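Local coordinates for protein putative exotoxin (superantigen) (Streptococcus pyogenes, PDB 1TY0) that probably acts as a secreted superantigen toxin, with a surface for T-cell receptor binding that can also serve dimerization, and has a zinc-binding site, at residues Tyr32-Thr35 with His36-Tyr39; Glu133-Phe136 with Lys137-Tyr141; Asp176-Ser179 with Ser180-Arg183. One frame throughout, in Å; residues are numbered along the deposited sequence.

Interaction 1. Residues Tyr32-Thr35 with His36-Tyr39; sequences YLTT and HDFY
Leu-33 and Phe-38 pair across a tight beta hairpin of the OB-fold domain, in which strand 28-33 turns at Thr-34 to His-36 and comes back antiparallel as strand 37-41. Backbone bonds set the register. Tyr-32 and Tyr-39 form the hydrogen-bonded pair, joined by Tyr-32 N to Tyr-39 O and by Tyr-39 N to Tyr-32 O (2.9 Å). Nearer the turn, Thr-34 N meets Asp-37 O at 3.0 Å in an almost straight bond of 177°.

Apolar contacts divide between the two faces of the sheet. On the face of the non-hydrogen-bonded pair Leu-33 and Phe-38, the two side chains run side by side, and Leu-33 CD2 comes within 3.4 Å of Phe-38 CD1. Phe-64 packs edge-to-face with this buried phenyl ring, and Val-56, Ile-60 and Thr-61 also touch it. On the other face, the methyl CG2 of Thr-34 touches the edge of the Tyr-39 ring in its plane, 3.7 Å from CE2.

Polar side chains fasten the turn. Thr-34 OG1 lies between its own backbone N and carbonyl carbon (chi1 63°), directed at the returning strand, where it takes a weak, bent bond from Asp-37 N. A single water ties Thr-34 OG1 to Asp-37 OD1 and also accepts from His-36 N. Further out, the imidazole of His-36 is held from two ends: NE2 bonds Ser-58 OG, and ND1 lies 2.7 Å from Thr-35 OG1 in a hydrogen bond.

Interaction 2. Residues Glu133-Phe136 with Lys137-Tyr141; sequences EFDF and KIRQY
Extended torsions in Glu-133, whose CG is anti to the backbone N (chi1 -180°), and in Lys-137 beyond CG lay these side chains alongside each other, one turn apart on helix 131-146. Their ends meet in a salt bridge, Lys-137 NZ to Glu-133 OE2 at 2.9 Å, reached on the anti side of the carboxylate oxygen. Each end has a second partner: Glu-133 OE1 pairs with Lys-126, and Lys-137 NZ also donates to Lys-123 O.

Asp-135 and Arg-139 repeat the i to i+4 spacing on another side of the helix. Arg-139 NE donates at 2.7 Å to Asp-135 OD1, which lies in the guanidinium plane; the two planes are 64° apart, and the donor approaches OD1 from above the carboxylate plane. NH2 adds a weak bond to OD2, an oxygen also held by Tyr-190 OH. Between these pairs, Gln-140 CG makes an off-centre CH-pi contact with the Phe-136 ring, 4.3 Å from its centroid, while Phe-134 CE1 and Ile-138 CD1 meet at 4.2 Å on the side packed against the beta-grasp sheet.

The charges of Glu-133, Asp-135 and Arg-139, all buried, are matched both within the helix and by outside partners; the Asp-135 carboxylate, with Arg-139 and Tyr-190 both on it, is probably kept ionised.

Interaction 3. Residues Asp176-Ser179 with Ser180-Arg183; sequences DATS and SSTR
Ser-181 turns its hydroxyl back toward Ala-177 and Thr-178, earlier in the same loop, where OG lies 3.7 Å from the methyl CB of Ala-177 and, more closely, meets the backbone N of Thr-178. That N-H points almost straight at the oxygen: Thr-178 N to Ser-181 OG measures 2.8 Å, with an angle of 174° at the hydrogen. The torsion explains the reach, since OG stands anti to the carbonyl carbon of Ser-181 (chi1 -60°), which sets it beside the residue's own N, on the side of Thr-178. In return, Ser-181 N donates to Thr-178 O at 3.2 Å. This donor comes from well above the carbonyl plane, with a C=O...N angle of 113°. Two bonds thus run in opposite senses between the same two residues, one from backbone to side chain and one from backbone to backbone.

The second of them closes a type I beta turn from Thr-178 to Ser-181, with Ser-179 and Ser-180 at its corners, in the loop that leads from strand 168-173 to helix 183-187 of the beta-grasp domain. Thr-178 adds an ST turn here: its OG1, lying between its own backbone N and carbonyl carbon, accepts from Ser-180 N at 3.1 Å. Thr-178 therefore donates its N-H and accepts with both its carbonyl and its hydroxyl oxygen within four residues. While the serines at the corners are exposed, Ser-181 is buried, and its side chain, like that of Ala-177, rests on Ile-186. Ala-177 also touches Leu-14 of helix 5-18. Immediately after the turn, Thr-182 is the N-cap of helix 183-187, its OG1 capping a backbone N of the first turn, while its own N donates to Asp-185 OD2, consistent with a capping box.

Interaction 1 stands apart in the OB-fold domain, its centre 26 Å from that of interaction 2 and 27 Å from that of interaction 3. The latter two belong to the beta-grasp domain and touch directly: Arg-139 NH1 and Asp-176 OD1 form a salt bridge of 2.9 Å, joining helix 131-146 to the loop between strand 168-173 and helix 183-187. Asp-176 also pairs with Lys-189. Interaction 2 is close to the zinc site, which is unoccupied here, with the side chains of Phe-134 and Ile-138 each about 8 Å from those of His-203 and Asp-205, respectively, which bind zinc together with His-169.

Interaction 1. Residues Tyr32-Thr35 with His36-Tyr39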
loop_
_atom_site.group_PDB
_atom_site.type_symbol
_atom_site.label_atom_id
_atom_site.label_comp_id
_atom_site.label_asym_id
_atom_site.label_seq_id
_atom_site.Cartn_x
_atom_site.Cartn_y
_atom_site.Cartn_z
ATOM N N TYR A 32 -10.795 22.367 -2.211
ATOM C CA TYR A 32 -10.962 23.231 -1.051
ATOM C C TYR A 32 -9.719 23.239 -0.173
ATOM O O TYR A 32 -8.973 22.251 -0.117
ATOM C CB TYR A 32 -12.176 22.772 -0.231
ATOM C CG TYR A 32 -12.710 23.836 0.692
ATOM C CD1 TYR A 32 -13.373 24.956 0.185
ATOM C CD2 TYR A 32 -12.530 23.743 2.070
ATOM C CE1 TYR A 32 -13.843 25.957 1.031
ATOM C CE2 TYR A 32 -12.995 24.742 2.926
ATOM C CZ TYR A 32 -13.651 25.843 2.397
ATOM O OH TYR A 32 -14.112 26.823 3.245
ATOM N N LEU A 33 -9.498 24.368 0.501
ATOM C CA LEU A 33 -8.364 24.541 1.400
ATOM C C LEU A 33 -8.822 25.033 2.767
ATOM O O LEU A 33 -9.543 26.027 2.870
ATOM C CB LEU A 33 -7.368 25.566 0.834
ATOM C CG LEU A 33 -6.625 25.251 -0.467
ATOM C CD1 LEU A 33 -5.893 26.499 -0.953
ATOM C CD2 LEU A 33 -5.639 24.111 -0.232
ATOM N N THR A 34 -8.414 24.329 3.813
ATOM C CA THR A 34 -8.740 24.750 5.167
ATOM C C THR A 34 -7.408 25.175 5.771
ATOM O O THR A 34 -6.380 25.165 5.086
ATOM C CB THR A 34 -9.367 23.610 5.991
ATOM O OG1 THR A 34 -8.426 22.540 6.125
ATOM C CG2 THR A 34 -10.624 23.099 5.314
ATOM N N THR A 35 -7.411 25.542 7.043
ATOM C CA THR A 35 -6.191 25.989 7.692
ATOM C C THR A 35 -5.075 24.950 7.698
ATOM O O THR A 35 -3.900 25.303 7.644
ATOM C CB THR A 35 -6.467 26.417 9.147
ATOM O OG1 THR A 35 -6.902 25.284 9.907
ATOM C CG2 THR A 35 -7.551 27.487 9.188
ATOM N N HIS A 36 -5.440 23.673 7.747
ATOM C CA HIS A 36 -4.440 22.615 7.791
ATOM C C HIS A 36 -4.695 21.420 6.876
ATOM O O HIS A 36 -4.019 20.391 6.997
ATOM C CB HIS A 36 -4.275 22.124 9.233
ATOM C CG HIS A 36 -3.758 23.171 10.170
ATOM N ND1 HIS A 36 -4.553 24.182 10.671
ATOM C CD2 HIS A 36 -2.517 23.390 10.666
ATOM C CE1 HIS A 36 -3.822 24.976 11.434
ATOM N NE2 HIS A 36 -2.583 24.519 11.447
ATOM N N ASP A 37 -5.654 21.543 5.962
ATOM C CA ASP A 37 -5.951 20.440 5.048
ATOM C C ASP A 37 -6.165 20.848 3.599
ATOM O O ASP A 37 -6.732 21.903 3.306
ATOM C CB ASP A 37 -7.207 19.685 5.500
ATOM C CG ASP A 37 -6.998 18.891 6.767
ATOM O OD1 ASP A 37 -7.018 19.509 7.852
ATOM O OD2 ASP A 37 -6.815 17.650 6.683
ATOM N N PHE A 38 -5.700 19.987 2.695
ATOM C CA PHE A 38 -5.894 20.166 1.262
ATOM C C PHE A 38 -6.988 19.149 0.945
ATOM O O PHE A 38 -6.884 18.001 1.375
ATOM C CB PHE A 38 -4.676 19.711 0.447
ATOM C CG PHE A 38 -3.486 20.622 0.510
ATOM C CD1 PHE A 38 -3.343 21.660 -0.406
ATOM C CD2 PHE A 38 -2.470 20.394 1.433
ATOM C CE1 PHE A 38 -2.196 22.458 -0.408
ATOM C CE2 PHE A 38 -1.319 21.189 1.440
ATOM C CZ PHE A 38 -1.188 22.221 0.514
ATOM N N TYR A 39 -8.037 19.549 0.232
ATOM C CA TYR A 39 -9.057 18.586 -0.177
ATOM C C TYR A 39 -8.936 18.565 -1.688
ATOM O O TYR A 39 -9.360 19.497 -2.369
ATOM C CB TYR A 39 -10.450 19.016 0.283
ATOM C CG TYR A 39 -10.620 18.787 1.762
ATOM C CD1 TYR A 39 -10.694 17.491 2.279
ATOM C CD2 TYR A 39 -10.611 19.855 2.656
ATOM C CE1 TYR A 39 -10.745 17.266 3.650
ATOM C CE2 TYR A 39 -10.659 19.639 4.032
ATOM C CZ TYR A 39 -10.723 18.344 4.520
ATOM O OH TYR A 39 -10.743 18.120 5.880
HETATM O O HOH W 1 -7.654 22.005 8.690
#

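Interaction 2. Residues Glu133-Phe136 with Lys137-Tyr141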
loop_
_atom_site.group_PDB
_atom_site.type_symbol
_atom_site.label_atom_id
_atom_site.label_comp_id
_atom_site.label_asym_id
_atom_site.label_seq_id
_atom_site.Cartn_x
_atom_site.Cartn_y
_atom_site.Cartn_z
ATOM N N GLU A 133 8.313 12.016 -1.030
ATOM C CA GLU A 133 8.434 11.113 -2.172
ATOM C C GLU A 133 9.858 10.583 -2.289
ATOM O O GLU A 133 10.079 9.388 -2.503
ATOM C CB GLU A 133 8.051 11.821 -3.474
ATOM C CG GLU A 133 8.163 10.908 -4.689
ATOM C CD GLU A 133 7.675 11.547 -5.974
ATOM O OE1 GLU A 133 6.940 12.559 -5.913
ATOM O OE2 GLU A 133 8.021 11.021 -7.054
ATOM N N PHE A 134 10.828 11.478 -2.153
ATOM C CA PHE A 134 12.227 11.074 -2.248
ATOM C C PHE A 134 12.573 10.096 -1.123
ATOM O O PHE A 134 13.205 9.064 -1.355
ATOM C CB PHE A 134 13.128 12.305 -2.164
ATOM C CG PHE A 134 14.534 12.056 -2.624
ATOM C CD1 PHE A 134 15.433 11.376 -1.812
ATOM C CD2 PHE A 134 14.952 12.482 -3.880
ATOM C CE1 PHE A 134 16.732 11.122 -2.241
ATOM C CE2 PHE A 134 16.250 12.234 -4.318
ATOM C CZ PHE A 134 17.140 11.551 -3.495
ATOM N N ASP A 135 12.140 10.421 0.094
ATOM C CA ASP A 135 12.410 9.594 1.265
ATOM C C ASP A 135 11.815 8.197 1.109
ATOM O O ASP A 135 12.490 7.191 1.330
ATOM C CB ASP A 135 11.854 10.296 2.515
ATOM C CG ASP A 135 12.281 9.628 3.811
ATOM O OD1 ASP A 135 13.336 8.962 3.830
ATOM O OD2 ASP A 135 11.568 9.795 4.826
ATOM N N PHE A 136 10.549 8.130 0.721
ATOM C CA PHE A 136 9.896 6.841 0.528
ATOM C C PHE A 136 10.639 5.979 -0.490
ATOM O O PHE A 136 10.929 4.810 -0.232
ATOM C CB PHE A 136 8.457 7.036 0.049
ATOM C CG PHE A 136 7.823 5.778 -0.469
ATOM C CD1 PHE A 136 7.412 4.775 0.406
ATOM C CD2 PHE A 136 7.675 5.581 -1.840
ATOM C CE1 PHE A 136 6.861 3.584 -0.082
ATOM C CE2 PHE A 136 7.129 4.400 -2.333
ATOM C CZ PHE A 136 6.722 3.400 -1.454
ATOM N N LYS A 137 10.948 6.559 -1.644
ATOM C CA LYS A 137 11.625 5.805 -2.691
ATOM C C LYS A 137 13.018 5.347 -2.301
ATOM O O LYS A 137 13.386 4.205 -2.564
ATOM C CB LYS A 137 11.664 6.621 -3.983
ATOM C CG LYS A 137 10.275 6.825 -4.574
ATOM C CD LYS A 137 10.288 7.560 -5.911
ATOM C CE LYS A 137 8.887 7.529 -6.517
ATOM N NZ LYS A 137 8.764 8.340 -7.760
ATOM N N ILE A 138 13.787 6.221 -1.661
ATOM C CA ILE A 138 15.132 5.845 -1.245
ATOM C C ILE A 138 15.087 4.785 -0.145
ATOM O O ILE A 138 15.892 3.857 -0.147
ATOM C CB ILE A 138 15.947 7.066 -0.761
ATOM C CG1 ILE A 138 17.377 6.632 -0.425
ATOM C CG2 ILE A 138 15.287 7.691 0.446
ATOM C CD1 ILE A 138 18.317 7.791 -0.185
ATOM N N ARG A 139 14.152 4.899 0.792
ATOM C CA ARG A 139 14.074 3.878 1.839
ATOM C C ARG A 139 13.727 2.532 1.219
ATOM O O ARG A 139 14.300 1.503 1.583
ATOM C CB ARG A 139 13.035 4.244 2.903
ATOM C CG ARG A 139 13.465 5.411 3.769
ATOM C CD ARG A 139 12.580 5.573 4.992
ATOM N NE ARG A 139 12.725 6.914 5.547
ATOM C CZ ARG A 139 12.704 7.206 6.842
ATOM N NH1 ARG A 139 12.552 6.248 7.749
ATOM N NH2 ARG A 139 12.816 8.468 7.226
ATOM N N GLN A 140 12.791 2.530 0.276
ATOM C CA GLN A 140 12.422 1.286 -0.383
ATOM C C GLN A 140 13.636 0.691 -1.100
ATOM O O GLN A 140 13.864 -0.519 -1.050
ATOM C CB GLN A 140 11.285 1.518 -1.374
ATOM C CG GLN A 140 9.903 1.223 -0.802
ATOM C CD GLN A 140 9.732 -0.238 -0.419
ATOM O OE1 GLN A 140 10.223 -1.131 -1.107
ATOM N NE2 GLN A 140 9.020 -0.489 0.677
ATOM N N TYR A 141 14.414 1.539 -1.764
ATOM C CA TYR A 141 15.602 1.067 -2.466
ATOM C C TYR A 141 16.557 0.440 -1.457
ATOM O O TYR A 141 17.082 -0.655 -1.673
ATOM C CB TYR A 141 16.307 2.222 -3.180
ATOM C CG TYR A 141 17.630 1.821 -3.798
ATOM C CD1 TYR A 141 17.675 1.030 -4.947
ATOM C CD2 TYR A 141 18.834 2.197 -3.211
ATOM C CE1 TYR A 141 18.890 0.621 -5.495
ATOM C CE2 TYR A 141 20.058 1.793 -3.749
ATOM C CZ TYR A 141 20.076 1.005 -4.890
ATOM O OH TYR A 141 21.281 0.591 -5.420
#

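Interaction 3. Residues Asp176-Ser179 with Ser180-Arg183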
loop_
_atom_site.group_PDB
_atom_site.type_symbol
_atom_site.label_atom_id
_atom_site.label_comp_id
_atom_site.label_asym_id
_atom_site.label_seq_id
_atom_site.Cartn_x
_atom_site.Cartn_y
_atom_site.Cartn_z
ATOM N N ASP A 176 13.910 6.513 12.421
ATOM C CA ASP A 176 13.025 7.365 13.206
ATOM C C ASP A 176 11.725 6.728 13.690
ATOM O O ASP A 176 10.638 7.065 13.213
ATOM C CB ASP A 176 12.724 8.645 12.415
ATOM C CG ASP A 176 12.096 8.371 11.053
ATOM O OD1 ASP A 176 12.433 7.348 10.422
ATOM O OD2 ASP A 176 11.271 9.201 10.608
ATOM N N ALA A 177 11.839 5.814 14.651
ATOM C CA ALA A 177 10.664 5.164 15.218
ATOM C C ALA A 177 10.998 4.459 16.523
ATOM O O ALA A 177 12.169 4.273 16.856
ATOM C CB ALA A 177 10.086 4.152 14.230
ATOM N N THR A 178 9.955 4.093 17.264
ATOM C CA THR A 178 10.106 3.339 18.502
ATOM C C THR A 178 9.403 2.024 18.179
ATOM O O THR A 178 8.778 1.898 17.126
ATOM C CB THR A 178 9.385 3.998 19.704
ATOM O OG1 THR A 178 7.968 3.878 19.540
ATOM C CG2 THR A 178 9.756 5.467 19.810
ATOM N N SER A 179 9.496 1.051 19.073
ATOM C CA SER A 179 8.864 -0.237 18.838
ATOM C C SER A 179 7.339 -0.150 18.843
ATOM O O SER A 179 6.661 -1.117 18.495
ATOM C CB SER A 179 9.323 -1.242 19.897
ATOM O OG SER A 179 8.921 -0.826 21.193
ATOM N N SER A 180 6.807 1.009 19.228
ATOM C CA SER A 180 5.362 1.226 19.301
ATOM C C SER A 180 4.799 2.125 18.198
ATOM O O SER A 180 3.585 2.258 18.065
ATOM C CB SER A 180 4.995 1.854 20.653
ATOM O OG SER A 180 5.276 0.988 21.739
ATOM N N SER A 181 5.680 2.741 17.416
ATOM C CA SER A 181 5.274 3.655 16.350
ATOM C C SER A 181 4.334 3.091 15.283
ATOM O O SER A 181 4.597 2.034 14.708
ATOM C CB SER A 181 6.512 4.220 15.648
ATOM O OG SER A 181 7.344 4.926 16.549
ATOM N N THR A 182 3.252 3.824 15.024
ATOM C CA THR A 182 2.268 3.467 13.998
ATOM C C THR A 182 2.674 4.222 12.735
ATOM O O THR A 182 3.562 5.068 12.784
ATOM C CB THR A 182 0.848 3.948 14.366
ATOM O OG1 THR A 182 0.834 5.380 14.454
ATOM C CG2 THR A 182 0.404 3.357 15.689
ATOM N N ARG A 183 2.024 3.938 11.609
ATOM C CA ARG A 183 2.357 4.649 10.382
ATOM C C ARG A 183 2.076 6.134 10.567
ATOM O O ARG A 183 2.836 6.977 10.096
ATOM C CB ARG A 183 1.567 4.097 9.194
ATOM C CG ARG A 183 2.279 2.948 8.504
ATOM C CD ARG A 183 1.437 2.324 7.399
ATOM N NE ARG A 183 2.191 1.277 6.719
ATOM C CZ ARG A 183 1.644 0.258 6.063
ATOM N NH1 ARG A 183 0.324 0.135 5.991
ATOM N NH2 ARG A 183 2.423 -0.642 5.477
#